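Local coordinates for protein thiamine monophosphate kinase (Aquifex aeolicus, PDB 1VQV) that catalyses the ATP-dependent phosphorylation of thiamine monophosphate to thiamine diphosphate, the active form of vitamin B1, and works as a homodimer, at residues B[50-54]-B[125-129]; B[149-155]-B[263-269]; B[161-165]-B[252-256]; B[180-184]-B[237-241]. All blocks are in the same frame, centred on the assembly; numbering follows the deposited sequence.

Interaction 1 (B[50-54]-B[125-129]); sequences HFLRS and KIGIS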
loop_
_atom_site.group_PDB
_atom_site.type_symbol
_atom_site.label_atom_id
_atom_site.label_comp_id
_atom_site.label_asym_id
_atom_site.label_seq_id
_atom_site.Cartn_x
_atom_site.Cartn_y
_atom_site.Cartn_z
ATOM N N HIS B 50 9.691 4.206 -13.581
ATOM C CA HIS B 50 10.752 3.795 -12.658
ATOM C C HIS B 50 11.694 2.710 -13.156
ATOM O O HIS B 50 12.841 2.613 -12.696
ATOM C CB HIS B 50 10.138 3.351 -11.325
ATOM C CG HIS B 50 9.227 4.374 -10.722
ATOM N ND1 HIS B 50 7.867 4.379 -10.942
ATOM C CD2 HIS B 50 9.494 5.468 -9.973
ATOM C CE1 HIS B 50 7.332 5.437 -10.354
ATOM N NE2 HIS B 50 8.298 6.114 -9.760
ATOM N N PHE B 51 11.216 1.894 -14.092
ATOM C CA PHE B 51 12.017 0.805 -14.628
ATOM C C PHE B 51 11.426 0.340 -15.952
ATOM O O PHE B 51 10.332 0.759 -16.323
ATOM C CB PHE B 51 12.040 -0.355 -13.620
ATOM C CG PHE B 51 10.709 -1.034 -13.436
ATOM C CD1 PHE B 51 10.322 -2.067 -14.281
ATOM C CD2 PHE B 51 9.830 -0.625 -12.432
ATOM C CE1 PHE B 51 9.085 -2.686 -14.136
ATOM C CE2 PHE B 51 8.587 -1.240 -12.279
ATOM C CZ PHE B 51 8.216 -2.273 -13.137
ATOM N N LEU B 52 12.153 -0.531 -16.649
ATOM C CA LEU B 52 11.706 -1.081 -17.923
ATOM C C LEU B 52 11.542 -2.572 -17.763
ATOM O O LEU B 52 12.226 -3.187 -16.935
ATOM C CB LEU B 52 12.731 -0.829 -19.021
ATOM C CG LEU B 52 13.040 0.631 -19.308
ATOM C CD1 LEU B 52 14.038 0.709 -20.446
ATOM C CD2 LEU B 52 11.772 1.357 -19.657
ATOM N N ARG B 53 10.661 -3.161 -18.566
ATOM C CA ARG B 53 10.439 -4.595 -18.486
ATOM C C ARG B 53 11.673 -5.387 -18.892
ATOM O O ARG B 53 11.716 -6.606 -18.732
ATOM C CB ARG B 53 9.262 -5.017 -19.360
ATOM C CG ARG B 53 8.888 -6.473 -19.127
ATOM C CD ARG B 53 7.568 -6.847 -19.760
ATOM N NE ARG B 53 6.550 -5.814 -19.563
ATOM C CZ ARG B 53 5.263 -5.969 -19.869
ATOM N NH1 ARG B 53 4.838 -7.122 -20.381
ATOM N NH2 ARG B 53 4.409 -4.967 -19.684
ATOM N N SER B 54 12.683 -4.700 -19.411
ATOM C CA SER B 54 13.900 -5.375 -19.843
ATOM C C SER B 54 14.890 -5.515 -18.697
ATOM O O SER B 54 15.789 -6.358 -18.747
ATOM C CB SER B 54 14.551 -4.621 -21.021
ATOM O OG SER B 54 14.967 -3.313 -20.666
ATOM N N LYS B 125 -0.232 -2.266 -17.663
ATOM C CA LYS B 125 1.213 -2.196 -17.374
ATOM C C LYS B 125 1.604 -2.618 -15.929
ATOM O O LYS B 125 0.765 -2.643 -15.012
ATOM C CB LYS B 125 1.734 -0.776 -17.660
ATOM C CG LYS B 125 1.909 -0.438 -19.140
ATOM C CD LYS B 125 2.939 -1.353 -19.784
ATOM C CE LYS B 125 3.184 -1.025 -21.258
ATOM N NZ LYS B 125 3.749 0.340 -21.466
ATOM N N ILE B 126 2.879 -2.949 -15.731
ATOM C CA ILE B 126 3.350 -3.373 -14.416
ATOM C C ILE B 126 3.403 -2.218 -13.414
ATOM O O ILE B 126 4.110 -1.226 -13.607
ATOM C CB ILE B 126 4.747 -4.038 -14.495
ATOM C CG1 ILE B 126 4.695 -5.255 -15.422
ATOM C CG2 ILE B 126 5.193 -4.479 -13.107
ATOM C CD1 ILE B 126 6.069 -5.864 -15.779
ATOM N N GLY B 127 2.616 -2.349 -12.355
ATOM C CA GLY B 127 2.584 -1.342 -11.317
ATOM C C GLY B 127 2.936 -2.050 -10.025
ATOM O O GLY B 127 2.266 -3.009 -9.655
ATOM N N ILE B 128 3.995 -1.600 -9.357
ATOM C CA ILE B 128 4.412 -2.207 -8.106
ATOM C C ILE B 128 4.165 -1.215 -6.985
ATOM O O ILE B 128 4.654 -0.092 -7.024
ATOM C CB ILE B 128 5.902 -2.603 -8.129
ATOM C CG1 ILE B 128 6.186 -3.497 -9.334
ATOM C CG2 ILE B 128 6.246 -3.371 -6.871
ATOM C CD1 ILE B 128 7.612 -3.948 -9.445
ATOM N N SER B 129 3.391 -1.637 -5.993
ATOM C CA SER B 129 3.057 -0.786 -4.864
ATOM C C SER B 129 3.389 -1.544 -3.588
ATOM O O SER B 129 2.793 -2.578 -3.299
ATOM C CB SER B 129 1.569 -0.424 -4.921
ATOM O OG SER B 129 1.194 0.448 -3.874
#

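Interaction 2 (B[149-155]-B[263-269]); sequences DSVFVSG and QLLFTHP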
loop_
_atom_site.group_PDB
_atom_site.type_symbol
_atom_site.label_atom_id
_atom_site.label_comp_id
_atom_site.label_asym_id
_atom_site.label_seq_id
_atom_site.Cartn_x
_atom_site.Cartn_y
_atom_site.Cartn_z
ATOM N N ASP B 149 25.111 22.128 14.733
ATOM C CA ASP B 149 25.179 20.803 14.096
ATOM C C ASP B 149 25.967 20.787 12.793
ATOM O O ASP B 149 25.860 21.712 11.980
ATOM C CB ASP B 149 23.776 20.253 13.755
ATOM C CG ASP B 149 23.100 19.549 14.920
ATOM O OD1 ASP B 149 23.799 19.076 15.841
ATOM O OD2 ASP B 149 21.855 19.451 14.895
ATOM N N SER B 150 26.753 19.735 12.592
ATOM C CA SER B 150 27.457 19.592 11.325
ATOM C C SER B 150 26.456 18.857 10.418
ATOM O O SER B 150 25.447 18.320 10.900
ATOM C CB SER B 150 28.741 18.776 11.484
ATOM O OG SER B 150 29.799 19.588 11.980
ATOM N N VAL B 151 26.694 18.857 9.111
ATOM C CA VAL B 151 25.768 18.171 8.215
ATOM C C VAL B 151 26.492 17.028 7.504
ATOM O O VAL B 151 27.469 17.247 6.792
ATOM C CB VAL B 151 25.146 19.159 7.183
ATOM C CG1 VAL B 151 24.046 18.463 6.379
ATOM C CG2 VAL B 151 24.573 20.373 7.912
ATOM N N PHE B 152 26.018 15.808 7.723
ATOM C CA PHE B 152 26.630 14.627 7.111
ATOM C C PHE B 152 25.719 13.936 6.109
ATOM O O PHE B 152 24.498 14.131 6.127
ATOM C CB PHE B 152 26.994 13.566 8.161
ATOM C CG PHE B 152 27.833 14.070 9.285
ATOM C CD1 PHE B 152 27.257 14.778 10.340
ATOM C CD2 PHE B 152 29.201 13.824 9.303
ATOM C CE1 PHE B 152 28.040 15.236 11.410
ATOM C CE2 PHE B 152 29.991 14.276 10.360
ATOM C CZ PHE B 152 29.409 14.984 11.418
ATOM N N VAL B 153 26.337 13.136 5.242
ATOM C CA VAL B 153 25.635 12.310 4.263
ATOM C C VAL B 153 26.394 10.988 4.240
ATOM O O VAL B 153 27.600 10.952 4.459
ATOM C CB VAL B 153 25.608 12.893 2.808
ATOM C CG1 VAL B 153 24.896 14.227 2.789
ATOM C CG2 VAL B 153 27.019 13.004 2.234
ATOM N N SER B 154 25.692 9.890 3.999
ATOM C CA SER B 154 26.358 8.598 3.940
ATOM C C SER B 154 26.719 8.339 2.494
ATOM O O SER B 154 26.194 8.992 1.602
ATOM C CB SER B 154 25.443 7.488 4.460
ATOM O OG SER B 154 24.217 7.466 3.766
ATOM N N GLY B 155 27.631 7.399 2.267
ATOM C CA GLY B 155 28.036 7.066 0.916
ATOM C C GLY B 155 28.440 8.263 0.086
ATOM O O GLY B 155 28.899 9.279 0.616
ATOM N N GLN B 263 20.750 7.621 0.095
ATOM C CA GLN B 263 21.753 7.888 1.114
ATOM C C GLN B 263 21.108 8.768 2.178
ATOM O O GLN B 263 20.101 9.429 1.931
ATOM C CB GLN B 263 22.980 8.584 0.517
ATOM C CG GLN B 263 23.838 7.700 -0.382
ATOM C CD GLN B 263 24.360 6.445 0.315
ATOM O OE1 GLN B 263 23.959 6.121 1.428
ATOM N NE2 GLN B 263 25.247 5.733 -0.351
ATOM N N LEU B 264 21.686 8.770 3.368
ATOM C CA LEU B 264 21.154 9.559 4.468
ATOM C C LEU B 264 21.706 10.973 4.549
ATOM O O LEU B 264 22.868 11.213 4.238
ATOM C CB LEU B 264 21.443 8.857 5.786
ATOM C CG LEU B 264 20.806 7.489 5.950
ATOM C CD1 LEU B 264 21.378 6.807 7.161
ATOM C CD2 LEU B 264 19.288 7.653 6.075
ATOM N N LEU B 265 20.854 11.908 4.961
ATOM C CA LEU B 265 21.248 13.300 5.158
ATOM C C LEU B 265 20.790 13.567 6.583
ATOM O O LEU B 265 19.594 13.665 6.840
ATOM C CB LEU B 265 20.527 14.228 4.191
ATOM C CG LEU B 265 20.744 15.720 4.435
ATOM C CD1 LEU B 265 22.202 16.071 4.311
ATOM C CD2 LEU B 265 19.933 16.514 3.438
ATOM N N PHE B 266 21.743 13.652 7.509
ATOM C CA PHE B 266 21.436 13.848 8.916
ATOM C C PHE B 266 22.277 14.937 9.546
ATOM O O PHE B 266 23.197 15.440 8.927
ATOM C CB PHE B 266 21.628 12.519 9.675
ATOM C CG PHE B 266 23.011 11.887 9.518
ATOM C CD1 PHE B 266 23.888 11.802 10.602
ATOM C CD2 PHE B 266 23.430 11.354 8.297
ATOM C CE1 PHE B 266 25.156 11.192 10.472
ATOM C CE2 PHE B 266 24.693 10.749 8.162
ATOM C CZ PHE B 266 25.552 10.671 9.254
ATOM N N THR B 267 21.953 15.326 10.774
ATOM C CA THR B 267 22.727 16.353 11.455
ATOM C C THR B 267 22.908 16.049 12.927
ATOM O O THR B 267 22.023 15.492 13.581
ATOM C CB THR B 267 22.087 17.750 11.383
ATOM O OG1 THR B 267 21.002 17.823 12.311
ATOM C CG2 THR B 267 21.595 18.049 10.001
ATOM N N HIS B 268 24.079 16.431 13.427
ATOM C CA HIS B 268 24.447 16.287 14.823
ATOM C C HIS B 268 25.828 16.899 15.077
ATOM O O HIS B 268 26.565 17.203 14.134
ATOM C CB HIS B 268 24.379 14.811 15.266
ATOM C CG HIS B 268 25.323 13.889 14.549
ATOM N ND1 HIS B 268 26.672 14.144 14.424
ATOM C CD2 HIS B 268 25.132 12.645 14.044
ATOM C CE1 HIS B 268 27.270 13.096 13.882
ATOM N NE2 HIS B 268 26.358 12.174 13.645
ATOM N N PRO B 269 26.180 17.138 16.357
ATOM C CA PRO B 269 27.497 17.722 16.650
ATOM C C PRO B 269 28.661 16.910 16.048
ATOM O O PRO B 269 28.622 15.677 16.011
ATOM C CB PRO B 269 27.520 17.792 18.187
ATOM C CG PRO B 269 26.505 16.764 18.618
ATOM C CD PRO B 269 25.410 16.916 17.596
#

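Interaction 3 (B[161-165]-B[252-256]); sequences RAGLE and IEYAL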
loop_
_atom_site.group_PDB
_atom_site.type_symbol
_atom_site.label_atom_id
_atom_site.label_comp_id
_atom_site.label_asym_id
_atom_site.label_seq_id
_atom_site.Cartn_x
_atom_site.Cartn_y
_atom_site.Cartn_z
ATOM N N ARG B 161 21.962 8.713 -10.534
ATOM C CA ARG B 161 21.649 9.497 -11.729
ATOM C C ARG B 161 22.452 9.121 -12.968
ATOM O O ARG B 161 21.923 9.103 -14.078
ATOM C CB ARG B 161 21.839 10.988 -11.454
ATOM C CG ARG B 161 21.834 11.844 -12.705
ATOM C CD ARG B 161 21.694 13.307 -12.350
ATOM N NE ARG B 161 22.146 14.180 -13.424
ATOM C CZ ARG B 161 21.887 15.480 -13.481
ATOM N NH1 ARG B 161 21.170 16.059 -12.524
ATOM N NH2 ARG B 161 22.349 16.205 -14.495
ATOM N N ALA B 162 23.739 8.858 -12.782
ATOM C CA ALA B 162 24.594 8.493 -13.897
ATOM C C ALA B 162 24.165 7.112 -14.412
ATOM O O ALA B 162 24.208 6.845 -15.620
ATOM C CB ALA B 162 26.069 8.485 -13.452
ATOM N N GLY B 163 23.739 6.252 -13.485
ATOM C CA GLY B 163 23.287 4.911 -13.825
ATOM C C GLY B 163 22.001 4.893 -14.636
ATOM O O GLY B 163 21.861 4.099 -15.571
ATOM N N LEU B 164 21.056 5.757 -14.282
ATOM C CA LEU B 164 19.796 5.838 -15.004
ATOM C C LEU B 164 20.061 6.327 -16.425
ATOM O O LEU B 164 19.419 5.890 -17.387
ATOM C CB LEU B 164 18.840 6.797 -14.292
ATOM C CG LEU B 164 17.544 7.136 -15.043
ATOM C CD1 LEU B 164 16.822 5.852 -15.433
ATOM C CD2 LEU B 164 16.660 8.021 -14.168
ATOM N N GLU B 165 21.011 7.246 -16.549
ATOM C CA GLU B 165 21.375 7.795 -17.846
ATOM C C GLU B 165 22.075 6.729 -18.679
ATOM O O GLU B 165 21.859 6.660 -19.890
ATOM C CB GLU B 165 22.276 9.020 -17.674
ATOM C CG GLU B 165 21.534 10.291 -17.267
ATOM C CD GLU B 165 22.476 11.352 -16.721
ATOM O OE1 GLU B 165 23.604 11.465 -17.226
ATOM O OE2 GLU B 165 22.091 12.078 -15.794
ATOM N N ILE B 252 30.000 17.531 -9.622
ATOM C CA ILE B 252 29.286 18.301 -8.606
ATOM C C ILE B 252 27.819 18.514 -8.943
ATOM O O ILE B 252 26.945 18.369 -8.088
ATOM C CB ILE B 252 29.958 19.667 -8.370
ATOM C CG1 ILE B 252 31.428 19.458 -7.985
ATOM C CG2 ILE B 252 29.235 20.428 -7.245
ATOM C CD1 ILE B 252 31.620 18.785 -6.642
ATOM N N GLU B 253 27.540 18.857 -10.190
ATOM C CA GLU B 253 26.162 19.078 -10.611
ATOM C C GLU B 253 25.350 17.804 -10.327
ATOM O O GLU B 253 24.133 17.844 -10.126
ATOM C CB GLU B 253 26.141 19.430 -12.099
ATOM C CG GLU B 253 24.908 20.170 -12.551
ATOM C CD GLU B 253 24.089 19.352 -13.535
ATOM O OE1 GLU B 253 24.693 18.810 -14.500
ATOM O OE2 GLU B 253 22.846 19.259 -13.346
ATOM N N TYR B 254 26.040 16.669 -10.294
ATOM C CA TYR B 254 25.380 15.397 -10.020
ATOM C C TYR B 254 25.194 15.183 -8.525
ATOM O O TYR B 254 24.182 14.635 -8.093
ATOM C CB TYR B 254 26.181 14.231 -10.617
ATOM C CG TYR B 254 25.867 13.965 -12.070
ATOM C CD1 TYR B 254 25.996 14.978 -13.023
ATOM C CD2 TYR B 254 25.416 12.708 -12.493
ATOM C CE1 TYR B 254 25.685 14.756 -14.357
ATOM C CE2 TYR B 254 25.099 12.472 -13.829
ATOM C CZ TYR B 254 25.234 13.501 -14.758
ATOM O OH TYR B 254 24.907 13.299 -16.084
ATOM N N ALA B 255 26.169 15.617 -7.735
ATOM C CA ALA B 255 26.081 15.464 -6.293
ATOM C C ALA B 255 24.999 16.379 -5.711
ATOM O O ALA B 255 24.281 15.997 -4.784
ATOM C CB ALA B 255 27.432 15.761 -5.645
ATOM N N LEU B 256 24.874 17.583 -6.256
ATOM C CA LEU B 256 23.881 18.524 -5.761
ATOM C C LEU B 256 22.489 18.232 -6.324
ATOM O O LEU B 256 21.474 18.387 -5.634
ATOM C CB LEU B 256 24.308 19.956 -6.108
ATOM C CG LEU B 256 25.618 20.403 -5.447
ATOM C CD1 LEU B 256 26.185 21.627 -6.148
ATOM C CD2 LEU B 256 25.362 20.665 -3.975
HETATM O O HOH W 1 20.256 18.885 -12.931
#

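Interaction 4 (B[180-184]-B[237-241]); sequences ALIQR and SNELK. With PO4 (phosphate ion), chain E.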
loop_
_atom_site.group_PDB
_atom_site.type_symbol
_atom_site.label_atom_id
_atom_site.label_comp_id
_atom_site.label_asym_id
_atom_site.label_seq_id
_atom_site.Cartn_x
_atom_site.Cartn_y
_atom_site.Cartn_z
ATOM N N ALA B 180 28.841 -0.571 -11.952
ATOM C CA ALA B 180 28.695 -0.236 -10.541
ATOM C C ALA B 180 27.717 0.917 -10.369
ATOM O O ALA B 180 27.020 1.004 -9.356
ATOM C CB ALA B 180 30.042 0.133 -9.950
ATOM N N LEU B 181 27.672 1.795 -11.367
ATOM C CA LEU B 181 26.781 2.953 -11.351
ATOM C C LEU B 181 25.336 2.543 -11.576
ATOM O O LEU B 181 24.420 3.039 -10.910
ATOM C CB LEU B 181 27.197 3.955 -12.433
ATOM C CG LEU B 181 28.439 4.786 -12.117
ATOM C CD1 LEU B 181 28.810 5.687 -13.301
ATOM C CD2 LEU B 181 28.155 5.615 -10.878
ATOM N N ILE B 182 25.154 1.638 -12.534
ATOM C CA ILE B 182 23.841 1.122 -12.895
ATOM C C ILE B 182 23.303 0.311 -11.725
ATOM O O ILE B 182 22.144 0.428 -11.345
ATOM C CB ILE B 182 23.942 0.202 -14.144
ATOM C CG1 ILE B 182 24.718 0.920 -15.256
ATOM C CG2 ILE B 182 22.548 -0.191 -14.637
ATOM C CD1 ILE B 182 24.883 0.118 -16.542
ATOM N N GLN B 183 24.160 -0.513 -11.152
ATOM C CA GLN B 183 23.761 -1.344 -10.043
ATOM C C GLN B 183 23.284 -0.494 -8.864
ATOM O O GLN B 183 22.328 -0.854 -8.186
ATOM C CB GLN B 183 24.927 -2.279 -9.673
ATOM C CG GLN B 183 25.306 -3.202 -10.861
ATOM C CD GLN B 183 26.339 -4.298 -10.553
ATOM O OE1 GLN B 183 26.609 -5.169 -11.403
ATOM N NE2 GLN B 183 26.918 -4.261 -9.351
ATOM N N ARG B 184 23.926 0.650 -8.639
ATOM C CA ARG B 184 23.549 1.548 -7.545
ATOM C C ARG B 184 22.152 2.117 -7.745
ATOM O O ARG B 184 21.467 2.503 -6.788
ATOM C CB ARG B 184 24.562 2.697 -7.437
ATOM C CG ARG B 184 25.715 2.391 -6.484
ATOM C CD ARG B 184 27.012 3.104 -6.824
ATOM N NE ARG B 184 28.136 2.325 -6.299
ATOM C CZ ARG B 184 29.407 2.467 -6.667
ATOM N NH1 ARG B 184 29.757 3.374 -7.567
ATOM N NH2 ARG B 184 30.324 1.661 -6.157
ATOM N N SER B 237 32.105 9.500 -5.820
ATOM C CA SER B 237 32.612 8.175 -6.129
ATOM C C SER B 237 33.502 8.183 -7.362
ATOM O O SER B 237 33.400 9.067 -8.217
ATOM C CB SER B 237 31.443 7.208 -6.333
ATOM O OG SER B 237 31.420 6.682 -7.648
ATOM N N ASN B 238 34.373 7.180 -7.436
ATOM C CA ASN B 238 35.304 7.015 -8.545
ATOM C C ASN B 238 34.648 6.798 -9.913
ATOM O O ASN B 238 35.115 7.348 -10.911
ATOM C CB ASN B 238 36.277 5.875 -8.227
ATOM C CG ASN B 238 37.386 6.304 -7.260
ATOM O OD1 ASN B 238 37.149 6.550 -6.059
ATOM N ND2 ASN B 238 38.605 6.409 -7.783
ATOM N N GLU B 239 33.580 6.005 -9.972
ATOM C CA GLU B 239 32.910 5.779 -11.246
ATOM C C GLU B 239 32.090 6.996 -11.693
ATOM O O GLU B 239 31.910 7.219 -12.892
ATOM C CB GLU B 239 32.051 4.511 -11.190
ATOM C CG GLU B 239 31.572 4.089 -9.811
ATOM C CD GLU B 239 32.686 3.570 -8.922
ATOM O OE1 GLU B 239 33.368 2.587 -9.292
ATOM O OE2 GLU B 239 32.867 4.148 -7.835
ATOM N N LEU B 240 31.614 7.794 -10.736
ATOM C CA LEU B 240 30.867 8.991 -11.093
ATOM C C LEU B 240 31.874 9.962 -11.701
ATOM O O LEU B 240 31.572 10.694 -12.651
ATOM C CB LEU B 240 30.193 9.639 -9.883
ATOM C CG LEU B 240 29.466 10.945 -10.253
ATOM C CD1 LEU B 240 28.459 10.665 -11.336
ATOM C CD2 LEU B 240 28.773 11.537 -9.047
ATOM N N LYS B 241 33.084 9.962 -11.157
ATOM C CA LYS B 241 34.123 10.835 -11.688
ATOM C C LYS B 241 34.421 10.428 -13.128
ATOM O O LYS B 241 34.396 11.257 -14.044
ATOM C CB LYS B 241 35.390 10.732 -10.844
ATOM C CG LYS B 241 35.271 11.473 -9.554
ATOM C CD LYS B 241 36.482 11.244 -8.705
ATOM C CE LYS B 241 36.419 12.078 -7.441
ATOM N NZ LYS B 241 37.649 11.804 -6.675
HETATM P P PO4 E . 34.057 4.170 -4.544
HETATM O O1 PO4 E . 35.147 5.144 -4.759
HETATM O O2 PO4 E . 33.546 4.299 -3.163
HETATM O O3 PO4 E . 32.965 4.433 -5.493
HETATM O O4 PO4 E . 34.573 2.797 -4.760
#

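Interaction 1 (B[50-54]-B[125-129])
F51 and R53, in the loop between strand 38-46 and helix 57-73, make a mainly apolar side-chain contact with I126 and I128, where the chain enters strand 127-136; no hydrogen bond links the two segments. The F51 ring meets I126 edge-on, the I126 methyl CG2 lying near the ring plane at 3.7 Å from F51 CZ. I128 reaches the same end of the ring obliquely, with its CD1 4.0 Å from F51 CE2. F51 CG sits between the backbone N and the carbonyl carbon (chi1 68°), a turn that sends the ring from the loop to the strand. With G127 between them, I126 and I128 point to one face of the four-stranded mixed sheet in the PurM-like N-terminal domain. On this face Y96 and F100 of helix 94-111 and V60 of helix 57-73 add to the apolar surroundings. The other face of the sheet looks to the dimer partner, where S129 OG is hydrogen-bonded to S129 OG of the second subunit. R53 closes the outer end of the contact. I126 CD1 lies over one face of its guanidinium, 3.8 Å from R53 NE, and K125 CD comes to its edge, 3.9 Å from R53 NH2. A bend at chi3 (-43°) turns the guanidinium to this position, where E47 forms a salt bridge with it and also accepts a hydrogen bond from I126 N. The acidic group would probably offset the like charges of R53 NH2 and K125 NZ, 5.6 Å apart. H50 of this loop, just before F51, binds substrate.

Interaction 2 (B[149-155]-B[263-269])
F152, F266 and H268 form an aromatic cluster on one face of the antiparallel pair of strands 150-153 and 263-268, neighbours in the mixed sheet of the C-terminal half. F152 CB lies over one face of the F266 ring, 3.8 Å from the centroid in a CH-pi contact, while the two rings are nearly parallel (19°) but slid so far apart that they barely overlap. Toward its CE1 end, on the same side of the ring as F266, F152 meets the H268 ring obliquely, planes at 41°, with F152 CE1 3.4 Å from H268 CE1. H268 NE2 is hydrogen-bonded to H197 of helix 195-201, which packs on this face. V151, V153 and L265 occupy the other face, where L265 CD1 fits against CG1 of both valines. Backbone bonds pair F152 with F266 in both directions. At one end T267 OG1 donates to D149 OD2 from above the carboxylate plane; N203 also binds that oxygen. At the other, S154 replaces a backbone acceptor with its side chain: OG, held between backbone N and carbonyl carbon (chi1 55°), gives its proton to Q263 OE1 at 2.7 Å and receives L264 N in a nearly straight bond of 2.9 Å to S154 OG.

Interaction 3 (B[161-165]-B[252-256])
R161 of helix 159-168 lies across the ring of Y254 in helix 251-256, the central element of a helix-helix contact made through long side chains, the short axes being 11.5 Å apart and 107° from each other. The ring interactions come first. R161 NE stands over the centre of the Y254 ring, and CZ is 4.1 Å from its centroid in a cation-pi contact, although the guanidinium is tilted to the ring rather than stacked flat. R161 CD adds a CH-pi contact to the same face. With CG anti to the backbone N (chi1 167°) and the chain extended to NE, the arginine spans the ring. Of the hydrogen bonds, Y254 OH gives its proton to the syn lone pair of E165 OE1 at 2.5 Å; Y243 also binds this oxygen. A leucine in place of Y254 would probably leave E165 without this donor and R161 without its aromatic cushion. Charges form a network: salt bridges with weak hydrogen bonds run from R161 NE to E165 OE2 and NH2 to E253 OE2, while NH1 is held by the carbonyl of F257. A water joins the two sides, accepting from R161 NH1 at 3.0 Å and donating to E253 OE2 at 2.6 Å.

Interaction 4 (B[180-184]-B[237-241])
E239, L181 and R184 carry the contact between helix 176-186 and the first turn of helix 238-246, whose N-cap is S237. E239 contributes mostly its aliphatic part. Its CB and CG lie against L181, with E239 CB 3.7 Å from L181 CG, the two side chains passing each other at a slant. L181 has CG anti to its carbonyl carbon (chi1 -76°), which brings the branched end across to the other helix: CD1 comes within 3.5 Å of E239 O, and CD2 faces L240 N. With an alanine in place of L181, a gap would probably open beside E239 CB and CG, and A162 of helix 159-168 would lose a packing partner. R184 stretches out along an extended chain toward the N-cap. A180 CB lies over one face of its guanidinium, and the E239 carboxylate carbon is at its edge, the two flat groups standing nearly perpendicular (80°). A salt bridge from R184 NH1 to E239 OE2 is doubtful, because that oxygen is less surely placed; the firmer partner of NH1 is D159, which also binds S237 OG. The cap itself is made by L240 N, which donates to S237 OG at 3.3 Å. A phosphate ion, probably from the crystallisation liquor, sits at the helix start, where N238 N makes a weak hydrogen bond of 3.5 Å to phosphate O1.

Overall arrangement
Interaction 1 comes first along the chain and belongs to the N-terminal sheet and its helices; the other three lie in the later half. Interaction 2 pairs strands 150-153 and 263-268, neighbours in the second sheet. Between them in sequence come both segments of interaction 3, which in turn enclose those of interaction 4. Interactions 1 and 2 are about 32 Å apart between centres, on opposite sides of the chain's centre. Interactions 3 and 4, with centres about 9 Å apart, form one continuous helical cluster: A162 meets L181 and L240, and Y254 also touches L240. Strand 150-153 leads on to helix 159-168, and helix 251-256 to strand 263-268, joining sheet and cluster.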